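Local coordinates for protein isomaltodextranase (Arthrobacter globiformis, PDB 5AWO) that hydrolyses (1->6)-alpha-D-glucosidic linkages in dextran-like polysaccharides, releasing successive isomaltose units from the non-reducing chain ends, at residues A25-V30 and N260-R265; V30-G35 and Q310-G315; P196-D201 and E239-S244; N225-L230 and G254-A259. One frame throughout, in Å; residues are numbered along the deposited sequence.

How the contacts relate
The N-terminal loop is met first: contact 1 brings residues 25-30 back to 260-265 across some 230 residues. Helix 30-34 follows at once, and contact 2 ties it to strand 312-314; the two contacts share V30, and their segments alternate, so their loops cross. Contacts 3 and 4 nest inside both of these loops. Contact 3 pairs strand 197-200 with strand 242-245, and contact 4 packs helix 223-237 on helix 251-260, closing a loop that crosses that of contact 3. Together they tie the chain's beginning to the start of strands 263-265 and 312-314 and join neighbouring strands and outer helices of the TIM barrel.

Contact 1 (A25-V30 and N260-R265); sequences ASRNSV and NGDLVR
At the N-terminal end of strand 263-265 of the TIM barrel, R27 and S29 of the incoming loop fasten the carboxylate of D262. R27 grips it side-on with two nitrogens: NE gives OD1 a 2.8 Å, nearly straight bond (167°), while NH1 reaches the syn lone pair of OD2 at 2.9 Å over a more bent path. S29 OG donates to OD1 at 2.7 Å from the face opposite to R27 NE, so that oxygen is clamped from above and below its plane; water 1 adds a bond to OD1 and also accepts from S29 N. R27 can span the gap because CG stands anti to the backbone N (chi1 167°) and the chain bends only at chi3, laying CD 3.5 Å from N260 O. A leucine at R27 would probably leave D262 without its charged mate and G238 O without the donor that reaches it. S29 suits its place as N-cap of helix 30-34, where OG also takes a weak bond from F31 N. D262 matches the proton donor assigned in a near-identical protein, although it sits at the barrel end opposite the usual active site, so the role here is uncertain. Around the contact, V243 N of strand 242-245 binds D262 OD2, N234 of helix 223-237 accepts from R27 NH2, and strand 312-314 pairs through I312 with D262.

Contact 2 (V30-G35 and Q310-G315); sequences VFTRSG and QLILDG
T32 and I312 bring the short helix 30-34 against the start of strand 312-314, their CA atoms 6.2 Å apart. No hydrogen bond joins the two segments. Within the helix, V30 O accepts a weak bond from S34 N and a 2.6 Å bond from S34 OG, the latter tilted from the carbonyl plane; a serine thus ties the single turn together. G35 has left helical angles, and its phi of 155° would jam a CB against the preceding carbonyl oxygen, so glycine fits here. The side chain that bridges the gap is T32. Its methyl CG2, placed anti to the carbonyl carbon, lies 3.3 Å from Q310 O and 4.1 Å from I312 CD1, while OG1 finds its hydrogen bond just beyond the segments. A small beta-branched residue suits this close approach of helix and strand. In the TIM barrel, I312 points inward from a strand that pairs with strand 263-265, among L263 and E242, and helix 30-34 lies across the N-terminal end of the barrel beneath it. I312 CD1, extended by a chi2 of 162°, reaches under the helix: G35 O is 3.8 Å away and F31 O 3.9 Å. The isoleucine's length therefore carries apolar bulk from the barrel interior to the helix backbone. F31 contributes mainly this carbonyl, since its ring leads away toward E239 O, its base and near edge lying beside E242 and D262. Just ahead of the strand, L311 turns the other way and packs on V264 and on L258 of helix 251-260.

Contact 3 (P196-D201 and E239-S244); sequences PYLRID and EDMEVS
L198 and S244 lie in the tightly knit middle of a parallel strand pair, where strands 197-200 and 242-244 run 20° apart. L198 N gives E242 O a 2.9 Å bond with an N-H...O angle of 176°, and S244 N answers to L198 O, both nearly along the C=O axis; I200 N closes the ladder on S244 O at 2.8 Å. These are neighbouring strands of the TIM barrel, joined by a beta-alpha-beta crossover that contains helix 223-237, and D201, the probable nucleophile, follows at the C-terminal end of the first. Y197, R199, E242 and S244 face the interior. The E242 carboxylate stands at the edge of the Y197 ring, OE1 3.7 Å from CD1, with the planes 82° apart. Small S244 fits beside the tyrosine, S244 CB lying 3.9 Å from Y197 CE1 and CZ. S244 OG is 3.0 Å from R199 NH1. The R199 chain runs extended to bring its guanidinium to its main partners, D314 and D316, while Y197 OH bonds to Y40 OH. L198 and V243 face the outer helices: L198 CD2 meets M241 CE at 3.8 Å, flexible thioether against leucine, under helix 179-192. At the strands' start, E242 N still gives P196 O a 2.9 Å hydrogen bond, straight at the N-H but arriving from above the carbonyl plane. Here the looser, wetter side begins: water 2 donates both to P196 O and to E242 OE1. Proline, which has no N-H to offer, sits where the ladder begins, and beside it D240 lies exposed, its carboxylate turned away.

Contact 4 (N225-L230 and G254-A259); sequences NYELAL and GSAELA
Helix-helix packing, with Y226 and E257 as a touching pair, joins two outer helices of the TIM barrel; helix 223-237 comes before strand 242-245 and helix 251-260 after it. The segments run nearly parallel, 13° apart, with their axes 9.8 Å from each other, and A256 is the small residue that permits this spacing. A256 CB lies 4.0 Å from Y226 CE2, and the CG of E227 and the CD1 of L230 touch the same methyl from neighbouring turns. L230 CD1 also sits 3.6 Å above one face of the Y226 ring, offset toward the rim, and lies 3.8 Å from A256 O. The ring itself points across the gap because CG is anti to the backbone N (chi1 -179°). E257 OE2 lies in the ring plane at its edge and takes a 2.6 Å bond from Y226 OH, which comes to its anti side, tilted out of a carboxylate plane that is turned 56° from the ring. A bend of the glutamate chain at chi2 brings the carboxylate there. A phenylalanine in place of Y226 would probably keep the ring packing but leave E257 OE2 without this donor. At the more open margin, water 3 donates to E227 OE2 and lies 2.6 Å from S255 OG, a looser polar link between partly exposed side chains. E257 OE2 accepts from M250 N as well, just ahead of its own helix. Two donors, the phenolic Y226 OH and the backbone M250 N, thus grip this buried carboxylate oxygen and would probably stabilise a negative charge there.

Contact 1 (A25-V30 and N260-R265)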
loop_
_atom_site.group_PDB
_atom_site.type_symbol
_atom_site.label_atom_id
_atom_site.label_comp_id
_atom_site.label_asym_id
_atom_site.label_seq_id
_atom_site.Cartn_x
_atom_site.Cartn_y
_atom_site.Cartn_z
ATOM N N ALA A 25 11.241 3.405 -10.513
ATOM C CA ALA A 25 10.323 2.467 -11.119
ATOM C C ALA A 25 8.969 2.410 -10.380
ATOM O O ALA A 25 8.201 1.473 -10.586
ATOM C CB ALA A 25 10.956 1.090 -11.188
ATOM N N SER A 26 8.690 3.400 -9.537
ATOM C CA SER A 26 7.398 3.476 -8.856
ATOM C C SER A 26 6.717 4.802 -9.108
ATOM O O SER A 26 7.373 5.801 -9.439
ATOM C CB SER A 26 7.581 3.254 -7.356
ATOM O OG SER A 26 8.166 4.384 -6.719
ATOM N N ARG A 27 5.398 4.823 -8.975
ATOM C CA ARG A 27 4.633 6.054 -9.100
ATOM C C ARG A 27 5.071 7.095 -8.095
ATOM O O ARG A 27 5.053 8.293 -8.388
ATOM C CB ARG A 27 3.136 5.753 -8.947
ATOM C CG ARG A 27 2.231 6.954 -8.736
ATOM C CD ARG A 27 0.773 6.523 -8.778
ATOM N NE ARG A 27 -0.091 7.275 -7.900
ATOM C CZ ARG A 27 -0.779 8.367 -8.214
ATOM N NH1 ARG A 27 -1.539 8.933 -7.324
ATOM N NH2 ARG A 27 -0.692 8.917 -9.439
ATOM N N ASN A 28 5.440 6.661 -6.890
ATOM C CA ASN A 28 6.127 7.545 -5.942
ATOM C C ASN A 28 5.327 8.786 -5.611
ATOM O O ASN A 28 5.875 9.921 -5.534
ATOM C CB ASN A 28 7.500 7.911 -6.575
ATOM C CG ASN A 28 8.426 8.654 -5.647
ATOM O OD1 ASN A 28 8.567 8.359 -4.456
ATOM N ND2 ASN A 28 9.121 9.638 -6.221
ATOM N N SER A 29 4.028 8.609 -5.391
ATOM C CA SER A 29 3.133 9.726 -5.128
ATOM C C SER A 29 3.190 10.182 -3.660
ATOM O O SER A 29 3.686 9.487 -2.790
ATOM C CB SER A 29 1.701 9.357 -5.461
ATOM O OG SER A 29 1.104 8.676 -4.347
ATOM N N VAL A 30 2.606 11.355 -3.398
ATOM C CA VAL A 30 2.489 11.862 -2.054
ATOM C C VAL A 30 1.744 10.861 -1.150
ATOM O O VAL A 30 1.990 10.805 0.054
ATOM C CB VAL A 30 1.808 13.259 -2.068
ATOM C CG1 VAL A 30 0.402 13.224 -2.641
ATOM C CG2 VAL A 30 1.860 13.917 -0.705
ATOM N N ASN A 260 2.559 2.537 -11.441
ATOM C CA ASN A 260 1.386 3.320 -11.765
ATOM C C ASN A 260 0.290 3.462 -10.716
ATOM O O ASN A 260 -0.664 4.196 -10.929
ATOM C CB ASN A 260 0.766 2.754 -13.041
ATOM C CG ASN A 260 1.696 2.875 -14.223
ATOM O OD1 ASN A 260 2.223 1.869 -14.750
ATOM N ND2 ASN A 260 1.938 4.091 -14.603
ATOM N N GLY A 261 0.463 2.818 -9.555
ATOM C CA GLY A 261 -0.543 2.817 -8.521
ATOM C C GLY A 261 -0.051 3.203 -7.154
ATOM O O GLY A 261 1.162 3.305 -6.933
ATOM N N ASP A 262 -1.004 3.400 -6.249
ATOM C CA ASP A 262 -0.706 3.639 -4.821
ATOM C C ASP A 262 -0.960 2.407 -3.951
ATOM O O ASP A 262 -0.163 2.144 -3.065
ATOM C CB ASP A 262 -1.486 4.845 -4.304
ATOM C CG ASP A 262 -1.152 6.121 -5.052
ATOM O OD1 ASP A 262 0.061 6.383 -5.208
ATOM O OD2 ASP A 262 -2.102 6.825 -5.413
ATOM N N LEU A 263 -2.067 1.706 -4.208
ATOM C CA LEU A 263 -2.451 0.528 -3.411
ATOM C C LEU A 263 -2.609 -0.649 -4.340
ATOM O O LEU A 263 -3.094 -0.497 -5.466
ATOM C CB LEU A 263 -3.808 0.737 -2.729
ATOM C CG LEU A 263 -3.834 1.456 -1.382
ATOM C CD1 LEU A 263 -3.441 2.934 -1.458
ATOM C CD2 LEU A 263 -5.225 1.305 -0.778
ATOM N N VAL A 264 -2.212 -1.840 -3.855
ATOM C CA VAL A 264 -2.522 -3.103 -4.523
ATOM C C VAL A 264 -3.169 -4.102 -3.565
ATOM O O VAL A 264 -2.689 -4.316 -2.446
ATOM C CB VAL A 264 -1.299 -3.788 -5.156
ATOM C CG1 VAL A 264 -0.879 -3.020 -6.404
ATOM C CG2 VAL A 264 -0.153 -3.954 -4.151
ATOM N N ARG A 265 -4.275 -4.700 -3.995
ATOM C CA ARG A 265 -4.832 -5.829 -3.213
ATOM C C ARG A 265 -3.863 -6.991 -3.157
ATOM O O ARG A 265 -3.332 -7.402 -4.188
ATOM C CB ARG A 265 -6.166 -6.281 -3.798
ATOM C CG ARG A 265 -7.362 -5.510 -3.273
ATOM C CD ARG A 265 -7.887 -6.062 -1.929
ATOM N NE ARG A 265 -8.318 -7.441 -2.156
ATOM C CZ ARG A 265 -9.404 -7.786 -2.852
ATOM N NH1 ARG A 265 -10.283 -6.873 -3.231
ATOM N NH2 ARG A 265 -9.591 -9.056 -3.199
HETATM O O HOH W 1 2.818 5.957 -5.237
#

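Contact 2 (V30-G35 and Q310-G315)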
loop_
_atom_site.group_PDB
_atom_site.type_symbol
_atom_site.label_atom_id
_atom_site.label_comp_id
_atom_site.label_asym_id
_atom_site.label_seq_id
_atom_site.Cartn_x
_atom_site.Cartn_y
_atom_site.Cartn_z
ATOM N N VAL A 30 2.606 11.355 -3.398
ATOM C CA VAL A 30 2.489 11.862 -2.054
ATOM C C VAL A 30 1.744 10.861 -1.150
ATOM O O VAL A 30 1.990 10.805 0.054
ATOM C CB VAL A 30 1.808 13.259 -2.068
ATOM C CG1 VAL A 30 0.402 13.224 -2.641
ATOM C CG2 VAL A 30 1.860 13.917 -0.705
ATOM N N PHE A 31 0.827 10.081 -1.725
ATOM C CA PHE A 31 0.091 9.110 -0.911
ATOM C C PHE A 31 0.996 8.030 -0.337
ATOM O O PHE A 31 0.975 7.779 0.885
ATOM C CB PHE A 31 -1.022 8.469 -1.726
ATOM C CG PHE A 31 -2.114 9.428 -2.081
ATOM C CD1 PHE A 31 -3.113 9.757 -1.172
ATOM C CD2 PHE A 31 -2.143 10.002 -3.340
ATOM C CE1 PHE A 31 -4.100 10.662 -1.510
ATOM C CE2 PHE A 31 -3.133 10.888 -3.678
ATOM C CZ PHE A 31 -4.111 11.219 -2.769
ATOM N N THR A 32 1.793 7.378 -1.159
ATOM C CA THR A 32 2.645 6.329 -0.637
ATOM C C THR A 32 3.840 6.883 0.131
ATOM O O THR A 32 4.409 6.203 0.982
ATOM C CB THR A 32 3.161 5.378 -1.718
ATOM O OG1 THR A 32 3.931 6.122 -2.676
ATOM C CG2 THR A 32 2.011 4.643 -2.402
ATOM N N ARG A 33 4.261 8.111 -0.191
ATOM C CA ARG A 33 5.367 8.712 0.547
ATOM C C ARG A 33 5.001 9.228 1.921
ATOM O O ARG A 33 5.861 9.322 2.796
ATOM C CB ARG A 33 5.949 9.851 -0.300
ATOM C CG ARG A 33 6.573 9.375 -1.594
ATOM C CD ARG A 33 6.919 10.532 -2.537
ATOM N NE ARG A 33 7.888 11.446 -1.934
ATOM C CZ ARG A 33 9.202 11.248 -1.940
ATOM N NH1 ARG A 33 9.756 10.190 -2.513
ATOM N NH2 ARG A 33 9.981 12.113 -1.310
ATOM N N SER A 34 3.729 9.585 2.115
ATOM C CA SER A 34 3.300 10.265 3.340
ATOM C C SER A 34 2.907 9.334 4.480
ATOM O O SER A 34 2.751 9.813 5.606
ATOM C CB SER A 34 2.128 11.229 3.089
ATOM O OG SER A 34 2.509 12.262 2.199
ATOM N N GLY A 35 2.757 8.045 4.224
ATOM C CA GLY A 35 2.309 7.150 5.288
ATOM C C GLY A 35 1.618 5.913 4.795
ATOM O O GLY A 35 1.882 5.388 3.706
ATOM N N GLN A 310 6.848 3.354 -2.458
ATOM C CA GLN A 310 6.639 2.092 -3.177
ATOM C C GLN A 310 5.118 1.840 -3.234
ATOM O O GLN A 310 4.405 2.721 -3.660
ATOM C CB GLN A 310 7.467 0.967 -2.537
ATOM C CG GLN A 310 8.960 1.294 -2.465
ATOM C CD GLN A 310 9.563 1.573 -3.842
ATOM O OE1 GLN A 310 9.338 0.807 -4.798
ATOM N NE2 GLN A 310 10.337 2.663 -3.936
ATOM N N LEU A 311 4.620 0.706 -2.730
ATOM C CA LEU A 311 3.185 0.458 -2.731
ATOM C C LEU A 311 2.648 0.363 -1.297
ATOM O O LEU A 311 3.343 -0.108 -0.374
ATOM C CB LEU A 311 2.865 -0.835 -3.459
ATOM C CG LEU A 311 2.856 -0.741 -4.983
ATOM C CD1 LEU A 311 2.898 -2.119 -5.589
ATOM C CD2 LEU A 311 1.645 0.045 -5.458
ATOM N N ILE A 312 1.419 0.805 -1.127
ATOM C CA ILE A 312 0.621 0.457 0.049
ATOM C C ILE A 312 -0.108 -0.864 -0.219
ATOM O O ILE A 312 -0.772 -1.021 -1.245
ATOM C CB ILE A 312 -0.358 1.588 0.414
ATOM C CG1 ILE A 312 0.402 2.813 0.924
ATOM C CG2 ILE A 312 -1.354 1.132 1.483
ATOM C CD1 ILE A 312 -0.357 4.094 0.922
ATOM N N LEU A 313 0.082 -1.842 0.656
ATOM C CA LEU A 313 -0.592 -3.134 0.514
ATOM C C LEU A 313 -1.995 -3.090 1.099
ATOM O O LEU A 313 -2.206 -2.599 2.196
ATOM C CB LEU A 313 0.252 -4.235 1.158
ATOM C CG LEU A 313 1.716 -4.297 0.743
ATOM C CD1 LEU A 313 2.404 -5.504 1.361
ATOM C CD2 LEU A 313 1.903 -4.305 -0.769
ATOM N N ASP A 314 -2.943 -3.600 0.323
ATOM C CA ASP A 314 -4.361 -3.497 0.613
ATOM C C ASP A 314 -4.913 -4.855 0.993
ATOM O O ASP A 314 -5.003 -5.728 0.152
ATOM C CB ASP A 314 -5.052 -2.911 -0.630
ATOM C CG ASP A 314 -6.573 -2.819 -0.536
ATOM O OD1 ASP A 314 -7.161 -3.075 0.518
ATOM O OD2 ASP A 314 -7.178 -2.464 -1.588
ATOM N N GLY A 315 -5.285 -5.004 2.269
ATOM C CA GLY A 315 -5.896 -6.229 2.768
ATOM C C GLY A 315 -7.397 -6.289 2.668
ATOM O O GLY A 315 -8.018 -7.148 3.283
#

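Contact 3 (P196-D201 and E239-S244)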
loop_
_atom_site.group_PDB
_atom_site.type_symbol
_atom_site.label_atom_id
_atom_site.label_comp_id
_atom_site.label_asym_id
_atom_site.label_seq_id
_atom_site.Cartn_x
_atom_site.Cartn_y
_atom_site.Cartn_z
ATOM N N PRO A 196 -10.993 11.636 -3.373
ATOM C CA PRO A 196 -9.598 11.423 -3.081
ATOM C C PRO A 196 -9.112 9.981 -3.282
ATOM O O PRO A 196 -7.943 9.726 -3.111
ATOM C CB PRO A 196 -9.510 11.774 -1.594
ATOM C CG PRO A 196 -10.802 11.281 -1.062
ATOM C CD PRO A 196 -11.811 11.581 -2.141
ATOM N N TYR A 197 -10.005 9.093 -3.699
ATOM C CA TYR A 197 -9.728 7.668 -3.699
ATOM C C TYR A 197 -10.534 7.017 -4.824
ATOM O O TYR A 197 -11.771 7.005 -4.792
ATOM C CB TYR A 197 -10.165 7.096 -2.362
ATOM C CG TYR A 197 -9.798 5.644 -2.101
ATOM C CD1 TYR A 197 -8.491 5.274 -1.880
ATOM C CD2 TYR A 197 -10.782 4.676 -2.054
ATOM C CE1 TYR A 197 -8.153 3.958 -1.595
ATOM C CE2 TYR A 197 -10.453 3.353 -1.769
ATOM C CZ TYR A 197 -9.148 3.015 -1.540
ATOM O OH TYR A 197 -8.808 1.702 -1.242
ATOM N N LEU A 198 -9.818 6.464 -5.808
ATOM C CA LEU A 198 -10.439 5.754 -6.931
ATOM C C LEU A 198 -10.019 4.282 -6.891
ATOM O O LEU A 198 -8.829 3.967 -6.933
ATOM C CB LEU A 198 -10.052 6.415 -8.250
ATOM C CG LEU A 198 -10.665 5.777 -9.493
ATOM C CD1 LEU A 198 -12.164 5.940 -9.490
ATOM C CD2 LEU A 198 -10.045 6.343 -10.776
ATOM N N ARG A 199 -11.014 3.409 -6.802
ATOM C CA ARG A 199 -10.804 1.962 -6.610
ATOM C C ARG A 199 -11.128 1.225 -7.899
ATOM O O ARG A 199 -12.276 1.167 -8.309
ATOM C CB ARG A 199 -11.648 1.461 -5.434
ATOM C CG ARG A 199 -11.328 0.033 -5.003
ATOM C CD ARG A 199 -11.844 -0.241 -3.600
ATOM N NE ARG A 199 -11.540 -1.577 -3.082
ATOM C CZ ARG A 199 -10.429 -1.905 -2.479
ATOM N NH1 ARG A 199 -9.415 -1.051 -2.363
ATOM N NH2 ARG A 199 -10.315 -3.146 -2.007
ATOM N N ILE A 200 -10.067 0.679 -8.508
ATOM C CA ILE A 200 -10.117 0.196 -9.891
ATOM C C ILE A 200 -9.962 -1.329 -9.867
ATOM O O ILE A 200 -8.868 -1.837 -9.634
ATOM C CB ILE A 200 -8.981 0.806 -10.704
ATOM C CG1 ILE A 200 -9.051 2.342 -10.639
ATOM C CG2 ILE A 200 -9.032 0.276 -12.121
ATOM C CD1 ILE A 200 -7.926 3.025 -11.395
ATOM N N ASP A 201 -11.058 -2.043 -10.168
ATOM C CA ASP A 201 -11.119 -3.495 -10.006
ATOM C C ASP A 201 -11.122 -4.212 -11.354
ATOM O O ASP A 201 -11.210 -3.580 -12.407
ATOM C CB ASP A 201 -12.424 -3.796 -9.235
ATOM C CG ASP A 201 -12.520 -5.199 -8.603
ATOM O OD1 ASP A 201 -11.580 -6.012 -8.704
ATOM O OD2 ASP A 201 -13.612 -5.441 -8.008
ATOM N N GLU A 239 -1.384 13.876 -8.168
ATOM C CA GLU A 239 -1.140 13.857 -6.735
ATOM C C GLU A 239 -2.404 14.071 -5.919
ATOM O O GLU A 239 -2.346 14.060 -4.692
ATOM C CB GLU A 239 -0.112 14.953 -6.373
ATOM C CG GLU A 239 1.240 14.668 -6.962
ATOM C CD GLU A 239 1.953 13.510 -6.270
ATOM O OE1 GLU A 239 2.584 13.775 -5.264
ATOM O OE2 GLU A 239 1.978 12.395 -6.807
ATOM N N ASP A 240 -3.536 14.322 -6.561
ATOM C CA ASP A 240 -4.733 14.697 -5.840
ATOM C C ASP A 240 -5.625 13.514 -5.491
ATOM O O ASP A 240 -6.393 13.585 -4.549
ATOM C CB ASP A 240 -5.537 15.775 -6.600
ATOM C CG ASP A 240 -4.885 17.162 -6.500
ATOM O OD1 ASP A 240 -3.678 17.230 -6.348
ATOM O OD2 ASP A 240 -5.582 18.176 -6.563
ATOM N N MET A 241 -5.525 12.443 -6.274
ATOM C CA MET A 241 -6.414 11.287 -6.128
ATOM C C MET A 241 -5.587 10.018 -6.060
ATOM O O MET A 241 -4.691 9.765 -6.854
ATOM C CB MET A 241 -7.396 11.204 -7.291
ATOM C CG MET A 241 -8.508 10.176 -7.030
ATOM S SD MET A 241 -9.875 10.325 -8.216
ATOM C CE MET A 241 -8.932 9.765 -9.644
ATOM N N GLU A 242 -5.890 9.224 -5.026
ATOM C CA GLU A 242 -5.184 7.979 -4.749
ATOM C C GLU A 242 -5.685 6.849 -5.645
ATOM O O GLU A 242 -6.883 6.684 -5.838
ATOM C CB GLU A 242 -5.374 7.626 -3.259
ATOM C CG GLU A 242 -4.444 6.522 -2.751
ATOM C CD GLU A 242 -4.349 6.476 -1.230
ATOM O OE1 GLU A 242 -5.343 6.789 -0.544
ATOM O OE2 GLU A 242 -3.241 6.124 -0.764
ATOM N N VAL A 243 -4.745 6.083 -6.183
ATOM C CA VAL A 243 -5.044 5.043 -7.164
ATOM C C VAL A 243 -4.949 3.668 -6.482
ATOM O O VAL A 243 -3.843 3.213 -6.158
ATOM C CB VAL A 243 -4.065 5.140 -8.365
ATOM C CG1 VAL A 243 -4.256 4.003 -9.358
ATOM C CG2 VAL A 243 -4.199 6.492 -9.096
ATOM N N SER A 244 -6.110 3.048 -6.278
ATOM C CA SER A 244 -6.225 1.694 -5.703
ATOM C C SER A 244 -6.458 0.673 -6.792
ATOM O O SER A 244 -7.408 0.775 -7.574
ATOM C CB SER A 244 -7.370 1.673 -4.693
ATOM O OG SER A 244 -7.816 0.364 -4.433
HETATM O O HOH W 2 -7.426 8.631 -0.527
#

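Contact 4 (N225-L230 and G254-A259)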
loop_
_atom_site.group_PDB
_atom_site.type_symbol
_atom_site.label_atom_id
_atom_site.label_comp_id
_atom_site.label_asym_id
_atom_site.label_seq_id
_atom_site.Cartn_x
_atom_site.Cartn_y
_atom_site.Cartn_z
ATOM N N ASN A 225 -0.830 -3.089 -23.626
ATOM C CA ASN A 225 -2.040 -2.294 -23.456
ATOM C C ASN A 225 -2.352 -2.039 -21.981
ATOM O O ASN A 225 -2.758 -0.950 -21.611
ATOM C CB ASN A 225 -3.222 -2.964 -24.136
ATOM C CG ASN A 225 -3.176 -2.830 -25.643
ATOM O OD1 ASN A 225 -2.475 -1.967 -26.174
ATOM N ND2 ASN A 225 -3.911 -3.674 -26.321
ATOM N N TYR A 226 -2.136 -3.045 -21.151
ATOM C CA TYR A 226 -2.294 -2.898 -19.700
ATOM C C TYR A 226 -1.338 -1.867 -19.130
ATOM O O TYR A 226 -1.738 -0.980 -18.362
ATOM C CB TYR A 226 -2.034 -4.259 -19.056
ATOM C CG TYR A 226 -2.184 -4.318 -17.547
ATOM C CD1 TYR A 226 -3.414 -4.127 -16.947
ATOM C CD2 TYR A 226 -1.105 -4.602 -16.742
ATOM C CE1 TYR A 226 -3.557 -4.205 -15.580
ATOM C CE2 TYR A 226 -1.239 -4.705 -15.366
ATOM C CZ TYR A 226 -2.462 -4.512 -14.791
ATOM O OH TYR A 226 -2.626 -4.616 -13.413
ATOM N N GLU A 227 -0.067 -1.960 -19.508
ATOM C CA GLU A 227 0.908 -0.956 -19.092
ATOM C C GLU A 227 0.563 0.453 -19.555
ATOM O O GLU A 227 0.700 1.427 -18.824
ATOM C CB GLU A 227 2.300 -1.362 -19.562
ATOM C CG GLU A 227 2.767 -2.582 -18.780
ATOM C CD GLU A 227 4.111 -3.109 -19.197
ATOM O OE1 GLU A 227 4.509 -2.909 -20.362
ATOM O OE2 GLU A 227 4.753 -3.735 -18.330
ATOM N N LEU A 228 0.109 0.559 -20.798
ATOM C CA LEU A 228 -0.273 1.849 -21.336
ATOM C C LEU A 228 -1.468 2.441 -20.570
ATOM O O LEU A 228 -1.446 3.602 -20.149
ATOM C CB LEU A 228 -0.628 1.672 -22.812
ATOM C CG LEU A 228 -1.049 2.929 -23.558
ATOM C CD1 LEU A 228 0.106 3.910 -23.577
ATOM C CD2 LEU A 228 -1.465 2.561 -24.973
ATOM N N ALA A 229 -2.502 1.633 -20.385
ATOM C CA ALA A 229 -3.702 2.052 -19.655
ATOM C C ALA A 229 -3.363 2.532 -18.243
ATOM O O ALA A 229 -3.823 3.581 -17.809
ATOM C CB ALA A 229 -4.717 0.935 -19.611
ATOM N N LEU A 230 -2.572 1.742 -17.529
ATOM C CA LEU A 230 -2.136 2.158 -16.191
ATOM C C LEU A 230 -1.381 3.468 -16.192
ATOM O O LEU A 230 -1.579 4.289 -15.300
ATOM C CB LEU A 230 -1.348 1.071 -15.491
ATOM C CG LEU A 230 -2.108 -0.187 -15.071
ATOM C CD1 LEU A 230 -1.123 -1.139 -14.405
ATOM C CD2 LEU A 230 -3.316 0.114 -14.187
ATOM N N GLY A 254 5.024 -7.431 -9.690
ATOM C CA GLY A 254 4.217 -6.239 -9.561
ATOM C C GLY A 254 4.704 -4.981 -10.275
ATOM O O GLY A 254 4.327 -3.873 -9.885
ATOM N N SER A 255 5.491 -5.131 -11.343
ATOM C CA SER A 255 6.159 -3.967 -11.913
ATOM C C SER A 255 5.213 -2.872 -12.446
ATOM O O SER A 255 5.441 -1.696 -12.200
ATOM C CB SER A 255 7.129 -4.406 -13.015
ATOM O OG SER A 255 6.450 -5.000 -14.081
ATOM N N ALA A 256 4.179 -3.269 -13.171
ATOM C CA ALA A 256 3.262 -2.302 -13.777
ATOM C C ALA A 256 2.441 -1.582 -12.717
ATOM O O ALA A 256 2.191 -0.354 -12.794
ATOM C CB ALA A 256 2.373 -2.982 -14.797
ATOM N N GLU A 257 2.012 -2.341 -11.712
ATOM C CA GLU A 257 1.220 -1.778 -10.622
ATOM C C GLU A 257 2.024 -0.839 -9.737
ATOM O O GLU A 257 1.572 0.241 -9.351
ATOM C CB GLU A 257 0.598 -2.945 -9.829
ATOM C CG GLU A 257 -0.392 -3.791 -10.653
ATOM C CD GLU A 257 0.217 -4.926 -11.460
ATOM O OE1 GLU A 257 1.453 -5.103 -11.431
ATOM O OE2 GLU A 257 -0.558 -5.642 -12.139
ATOM N N LEU A 258 3.258 -1.232 -9.439
ATOM C CA LEU A 258 4.167 -0.387 -8.670
ATOM C C LEU A 258 4.436 0.940 -9.403
ATOM O O LEU A 258 4.462 2.015 -8.794
ATOM C CB LEU A 258 5.462 -1.145 -8.451
ATOM C CG LEU A 258 6.602 -0.379 -7.818
ATOM C CD1 LEU A 258 6.269 0.009 -6.391
ATOM C CD2 LEU A 258 7.816 -1.277 -7.876
ATOM N N ALA A 259 4.628 0.840 -10.720
ATOM C CA ALA A 259 4.948 2.036 -11.547
ATOM C C ALA A 259 3.802 3.024 -11.629
ATOM O O ALA A 259 4.036 4.212 -11.864
ATOM C CB ALA A 259 5.345 1.609 -12.947
HETATM O O HOH W 3 6.093 -3.085 -15.864
#